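Local coordinates for protein arylamine n-acetyltransferase NAT (Mycobacterium tuberculosis, PDB 4BGF) that catalyses transfer of an acetyl group, presumably from acetyl-coenzyme A, to the amino group of arylamines, at residues Leu52-Leu57 and Met77-Ala82; His110-Val115 and Thr175-Thr180. All blocks are in the same frame, centred on the assembly; numbering follows the deposited sequence.

Contact 1. Residues Leu52-Leu57 and Met77-Ala82; sequences LSPQAL and MGYVLA
Tyr79 leaves helix 70-83 with CG anti to its own carbonyl carbon (chi1 -66°), which carries the phenol ring over to the start of helix 54-63. There the two side chains run at about a right angle, the pyrrolidine of Pro54, the first residue of that helix, lying over the face of the phenol ring. The closest pair of CA atoms, Pro54 and Tyr79, is 6.6 Å apart. Every contact across the two segments is to Tyr79, which accounts for 94 of the 170 Å² they bury.

Within the two segments the ring meets three kinds of partner. Over one face lies Pro54: its CG is 3.5 Å from the centroid of the Tyr79 ring and almost exactly on the normal, a CH-pi contact, while Pro54 CD comes within 3.6 Å of Tyr79 CZ. At the rim, Leu57 CD1 approaches Tyr79 CE2 at 4.2 Å, one helical turn beyond the proline. The hydroxyl is the polar end: Tyr79 OH donates to Leu52 O at 2.6 Å, meeting the oxygen in the carbonyl plane at a C=O...O angle of 147°. Arg90 adds a cation-pi contact to the same ring, and Gln186 of helix 186-198 touches it as well.

The acceptor stands just ahead of the helix start. Ser53 is the N-cap, its OG receiving a weak bond from Ala56 N at 3.4 Å and bonding also to Asp51.

The weakly polarised C-H groups of proline probably suit the electron-rich face, and the bond to Leu52 O and the proline over the face together would restrict rotation of the ring.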
loop_
_atom_site.group_PDB
_atom_site.type_symbol
_atom_site.label_atom_id
_atom_site.label_comp_id
_atom_site.label_asym_id
_atom_site.label_seq_id
_atom_site.Cartn_x
_atom_site.Cartn_y
_atom_site.Cartn_z
ATOM N N LEU A 52 -14.433 2.025 5.309
ATOM C CA LEU A 52 -13.631 2.362 4.137
ATOM C C LEU A 52 -14.271 3.501 3.367
ATOM O O LEU A 52 -14.080 3.620 2.151
ATOM C CB LEU A 52 -13.448 1.143 3.221
ATOM C CG LEU A 52 -12.867 -0.132 3.864
ATOM C CD1 LEU A 52 -12.611 -1.216 2.825
ATOM C CD2 LEU A 52 -11.607 0.172 4.636
ATOM N N SER A 53 -15.021 4.338 4.091
ATOM C CA SER A 53 -15.612 5.553 3.547
ATOM C C SER A 53 -14.603 6.683 3.446
ATOM O O SER A 53 -13.643 6.739 4.206
ATOM C CB SER A 53 -16.776 6.004 4.412
ATOM O OG SER A 53 -16.349 6.562 5.631
ATOM N N PRO A 54 -14.831 7.609 2.504
ATOM C CA PRO A 54 -13.881 8.701 2.285
ATOM C C PRO A 54 -13.620 9.516 3.526
ATOM O O PRO A 54 -12.523 9.997 3.746
ATOM C CB PRO A 54 -14.579 9.577 1.256
ATOM C CG PRO A 54 -15.530 8.719 0.582
ATOM C CD PRO A 54 -15.956 7.665 1.554
ATOM N N GLN A 55 -14.640 9.677 4.337
ATOM C CA GLN A 55 -14.495 10.458 5.527
ATOM C C GLN A 55 -13.508 9.759 6.416
ATOM O O GLN A 55 -12.553 10.350 6.881
ATOM C CB GLN A 55 -15.835 10.569 6.230
ATOM C CG GLN A 55 -15.784 11.372 7.473
ATOM C CD GLN A 55 -17.095 11.362 8.189
ATOM O OE1 GLN A 55 -17.963 10.521 7.933
ATOM N NE2 GLN A 55 -17.258 12.309 9.099
ATOM N N ALA A 56 -13.759 8.469 6.619
ATOM C CA ALA A 56 -13.051 7.694 7.612
ATOM C C ALA A 56 -11.589 7.649 7.249
ATOM O O ALA A 56 -10.737 7.869 8.085
ATOM C CB ALA A 56 -13.620 6.292 7.682
ATOM N N LEU A 57 -11.337 7.393 5.974
ATOM C CA LEU A 57 -10.009 7.208 5.454
ATOM C C LEU A 57 -9.260 8.529 5.339
ATOM O O LEU A 57 -8.042 8.557 5.474
ATOM C CB LEU A 57 -10.085 6.508 4.109
ATOM C CG LEU A 57 -10.537 5.037 4.110
ATOM C CD1 LEU A 57 -10.394 4.427 2.731
ATOM C CD2 LEU A 57 -9.759 4.177 5.109
ATOM N N MET A 77 -6.649 6.567 -2.272
ATOM C CA MET A 77 -6.273 6.874 -3.626
ATOM C C MET A 77 -7.494 6.803 -4.584
ATOM O O MET A 77 -7.717 7.724 -5.369
ATOM C CB MET A 77 -5.162 5.924 -4.053
ATOM C CG MET A 77 -4.661 6.143 -5.457
ATOM S SD MET A 77 -4.154 7.865 -5.864
ATOM C CE MET A 77 -2.602 8.131 -4.967
ATOM N N GLY A 78 -8.282 5.729 -4.500
ATOM C CA GLY A 78 -9.494 5.571 -5.293
ATOM C C GLY A 78 -10.499 6.725 -5.222
ATOM O O GLY A 78 -11.044 7.148 -6.223
ATOM N N TYR A 79 -10.764 7.221 -4.030
ATOM C CA TYR A 79 -11.593 8.400 -3.873
ATOM C C TYR A 79 -10.959 9.657 -4.443
ATOM O O TYR A 79 -11.665 10.505 -4.971
ATOM C CB TYR A 79 -11.874 8.630 -2.401
ATOM C CG TYR A 79 -12.709 7.546 -1.801
ATOM C CD1 TYR A 79 -13.816 7.046 -2.462
ATOM C CD2 TYR A 79 -12.383 7.010 -0.582
ATOM C CE1 TYR A 79 -14.571 6.047 -1.914
ATOM C CE2 TYR A 79 -13.128 6.002 -0.029
ATOM C CZ TYR A 79 -14.211 5.530 -0.698
ATOM O OH TYR A 79 -14.956 4.535 -0.128
ATOM N N VAL A 80 -9.644 9.800 -4.308
ATOM C CA VAL A 80 -8.957 10.935 -4.900
ATOM C C VAL A 80 -9.040 10.943 -6.434
ATOM O O VAL A 80 -9.337 11.972 -7.019
ATOM C CB VAL A 80 -7.488 11.044 -4.437
ATOM C CG1 VAL A 80 -6.750 12.094 -5.234
ATOM C CG2 VAL A 80 -7.468 11.392 -2.997
ATOM N N LEU A 81 -8.784 9.809 -7.076
ATOM C CA LEU A 81 -8.830 9.726 -8.534
ATOM C C LEU A 81 -10.223 9.904 -9.103
ATOM O O LEU A 81 -10.387 10.459 -10.174
ATOM C CB LEU A 81 -8.250 8.412 -9.021
ATOM C CG LEU A 81 -6.818 8.161 -8.586
ATOM C CD1 LEU A 81 -6.379 6.869 -9.156
ATOM C CD2 LEU A 81 -5.917 9.270 -9.058
ATOM N N ALA A 82 -11.225 9.438 -8.383
ATOM C CA ALA A 82 -12.596 9.622 -8.803
ATOM C C ALA A 82 -12.983 11.090 -8.722
ATOM O O ALA A 82 -13.562 11.615 -9.640
ATOM C CB ALA A 82 -13.486 8.793 -7.964
#

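Contact 2. Residues His110-Val115 and Thr175-Thr180; sequences HTLLGV and TLYEFT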
loop_
_atom_site.group_PDB
_atom_site.type_symbol
_atom_site.label_atom_id
_atom_site.label_comp_id
_atom_site.label_asym_id
_atom_site.label_seq_id
_atom_site.Cartn_x
_atom_site.Cartn_y
_atom_site.Cartn_z
ATOM N N HIS A 110 -6.060 -8.637 -0.412
ATOM C CA HIS A 110 -5.451 -7.498 -1.053
ATOM C C HIS A 110 -6.439 -6.815 -2.037
ATOM O O HIS A 110 -7.346 -7.442 -2.560
ATOM C CB HIS A 110 -4.159 -7.908 -1.754
ATOM C CG HIS A 110 -3.420 -6.753 -2.337
ATOM N ND1 HIS A 110 -2.958 -5.712 -1.568
ATOM C CD2 HIS A 110 -3.107 -6.453 -3.617
ATOM C CE1 HIS A 110 -2.371 -4.825 -2.344
ATOM N NE2 HIS A 110 -2.441 -5.252 -3.587
ATOM N N THR A 111 -6.263 -5.522 -2.237
ATOM C CA THR A 111 -7.093 -4.773 -3.129
ATOM C C THR A 111 -6.196 -3.792 -3.844
ATOM O O THR A 111 -5.271 -3.248 -3.243
ATOM C CB THR A 111 -8.234 -4.059 -2.365
ATOM O OG1 THR A 111 -9.168 -3.485 -3.295
ATOM C CG2 THR A 111 -7.719 -2.993 -1.466
ATOM N N LEU A 112 -6.434 -3.630 -5.139
ATOM C CA LEU A 112 -5.769 -2.632 -5.958
ATOM C C LEU A 112 -6.853 -1.909 -6.823
ATOM O O LEU A 112 -8.049 -2.110 -6.612
ATOM C CB LEU A 112 -4.717 -3.304 -6.853
ATOM C CG LEU A 112 -5.248 -4.353 -7.853
ATOM C CD1 LEU A 112 -4.385 -4.419 -9.036
ATOM C CD2 LEU A 112 -5.425 -5.768 -7.260
ATOM N N LEU A 113 -6.428 -1.105 -7.799
ATOM C CA LEU A 113 -7.332 -0.289 -8.631
ATOM C C LEU A 113 -7.059 -0.505 -10.091
ATOM O O LEU A 113 -5.916 -0.718 -10.472
ATOM C CB LEU A 113 -7.135 1.207 -8.393
ATOM C CG LEU A 113 -7.138 1.630 -6.940
ATOM C CD1 LEU A 113 -6.845 3.124 -6.870
ATOM C CD2 LEU A 113 -8.451 1.235 -6.261
ATOM N N GLY A 114 -8.118 -0.418 -10.902
ATOM C CA GLY A 114 -8.005 -0.335 -12.350
ATOM C C GLY A 114 -8.577 0.998 -12.814
ATOM O O GLY A 114 -9.770 1.226 -12.683
ATOM N N VAL A 115 -7.725 1.859 -13.367
ATOM C CA VAL A 115 -8.062 3.257 -13.592
ATOM C C VAL A 115 -8.062 3.566 -15.090
ATOM O O VAL A 115 -7.169 3.123 -15.802
ATOM C CB VAL A 115 -7.074 4.198 -12.805
ATOM C CG1 VAL A 115 -7.051 5.615 -13.347
ATOM C CG2 VAL A 115 -7.421 4.205 -11.318
ATOM N N THR A 175 6.772 -12.947 -8.121
ATOM C CA THR A 175 5.318 -12.829 -8.204
ATOM C C THR A 175 4.744 -12.260 -6.909
ATOM O O THR A 175 4.940 -12.795 -5.829
ATOM C CB THR A 175 4.659 -14.184 -8.557
ATOM O OG1 THR A 175 5.117 -14.632 -9.847
ATOM C CG2 THR A 175 3.167 -14.043 -8.604
ATOM N N LEU A 176 4.064 -11.137 -7.028
ATOM C CA LEU A 176 3.571 -10.435 -5.853
ATOM C C LEU A 176 2.187 -10.927 -5.445
ATOM O O LEU A 176 1.981 -11.370 -4.317
ATOM C CB LEU A 176 3.573 -8.941 -6.129
ATOM C CG LEU A 176 4.938 -8.487 -6.642
ATOM C CD1 LEU A 176 4.892 -7.016 -6.958
ATOM C CD2 LEU A 176 6.067 -8.784 -5.643
ATOM N N TYR A 177 1.266 -10.873 -6.395
ATOM C CA TYR A 177 -0.099 -11.280 -6.161
ATOM C C TYR A 177 -0.834 -11.643 -7.437
ATOM O O TYR A 177 -0.366 -11.384 -8.545
ATOM C CB TYR A 177 -0.849 -10.186 -5.414
ATOM C CG TYR A 177 -0.876 -8.823 -6.082
ATOM C CD1 TYR A 177 -1.638 -8.585 -7.211
ATOM C CD2 TYR A 177 -0.176 -7.777 -5.549
ATOM C CE1 TYR A 177 -1.674 -7.370 -7.792
ATOM C CE2 TYR A 177 -0.210 -6.551 -6.126
ATOM C CZ TYR A 177 -0.969 -6.353 -7.242
ATOM O OH TYR A 177 -1.009 -5.102 -7.800
ATOM N N GLU A 178 -1.989 -12.265 -7.259
ATOM C CA GLU A 178 -2.834 -12.677 -8.367
ATOM C C GLU A 178 -4.248 -12.077 -8.200
ATOM O O GLU A 178 -4.756 -11.967 -7.089
ATOM C CB GLU A 178 -2.870 -14.209 -8.459
ATOM C CG GLU A 178 -3.345 -14.897 -7.194
ATOM C CD GLU A 178 -2.989 -16.367 -7.147
ATOM O OE1 GLU A 178 -2.603 -16.918 -8.196
ATOM O OE2 GLU A 178 -3.102 -16.970 -6.059
ATOM N N PHE A 179 -4.857 -11.670 -9.316
ATOM C CA PHE A 179 -6.142 -10.979 -9.288
ATOM C C PHE A 179 -6.969 -11.205 -10.545
ATOM O O PHE A 179 -6.453 -11.651 -11.569
ATOM C CB PHE A 179 -5.938 -9.482 -9.074
ATOM C CG PHE A 179 -5.251 -8.786 -10.220
ATOM C CD1 PHE A 179 -3.882 -8.918 -10.407
ATOM C CD2 PHE A 179 -5.970 -7.992 -11.106
ATOM C CE1 PHE A 179 -3.247 -8.285 -11.442
ATOM C CE2 PHE A 179 -5.324 -7.353 -12.157
ATOM C CZ PHE A 179 -3.963 -7.494 -12.313
ATOM N N THR A 180 -8.263 -10.914 -10.442
ATOM C CA THR A 180 -9.122 -10.796 -11.617
ATOM C C THR A 180 -9.588 -9.371 -11.714
ATOM O O THR A 180 -9.510 -8.632 -10.751
ATOM C CB THR A 180 -10.362 -11.707 -11.564
ATOM O OG1 THR A 180 -11.275 -11.231 -10.574
ATOM C CG2 THR A 180 -9.970 -13.143 -11.247
#
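His110 and Leu112 face Tyr177 and Phe179 on one face of the strongly twisted antiparallel sheet of the arylamine N-acetyltransferase fold, a family grouped in the same clan as papain-like cysteine peptidases. Strand 87-95 lies between strands 110-116 and 173-179 in the sheet order, and the axes of the two short segments run 78° apart at a closest approach of 8.9 Å. Such an angle between second neighbours is consistent with a strongly twisted sheet, though a local bend at Leu176 may add to it, and side chains bridge the gap.

His110 comes first. With CG anti to the backbone N (chi1 -175°), its imidazole reaches one face of the Tyr177 ring, CD2 lying 3.7 Å above that plane and displaced toward the rim. The ring planes stand at 43°, with centroids 4.8 Å apart, neither a stack nor edge-to-face, and NE2 of His110 lies 3.6 Å from Tyr177 CE2. That nitrogen is hydrogen-bonded to Asp127, and Cys70 touches the imidazole, consistent with the Cys-His-Asp triad of this family; Phe130 packs edge-to-face with both His110 and Tyr177.

Thr111 is turned from this interface, its OG1 bonding to Phe91 O of the intervening strand. Leu112 returns to the shared side and sets both methyls between the two aromatic residues: CD1 lies 3.7 Å from Tyr177 OH and over one face of the Phe179 ring, while CD2 stands 4.1 Å from Tyr177 CE1 and 4.2 Å from Phe179 CB.

Contact 1 lies nearer the surface, where only Leu57 among its touching residues is buried; all four touching residues of contact 2 are buried. The first joins two helices, and its ring chemistry includes a phenol hydrogen bond to a backbone carbonyl. The second joins two strands separated in their sheet by a third, through aromatic and aliphatic packing alone. Their centres are 18 Å apart, yet they share an interface: helix 70-83 lies on strand 110-116, with Leu81 CD1 3.6 Å from Val115 CG2 and Gly78 N 3.8 Å from Leu113 CD1. The same helix brings Cys70 to His110, so it links the outer helical junction to the probable catalytic centre.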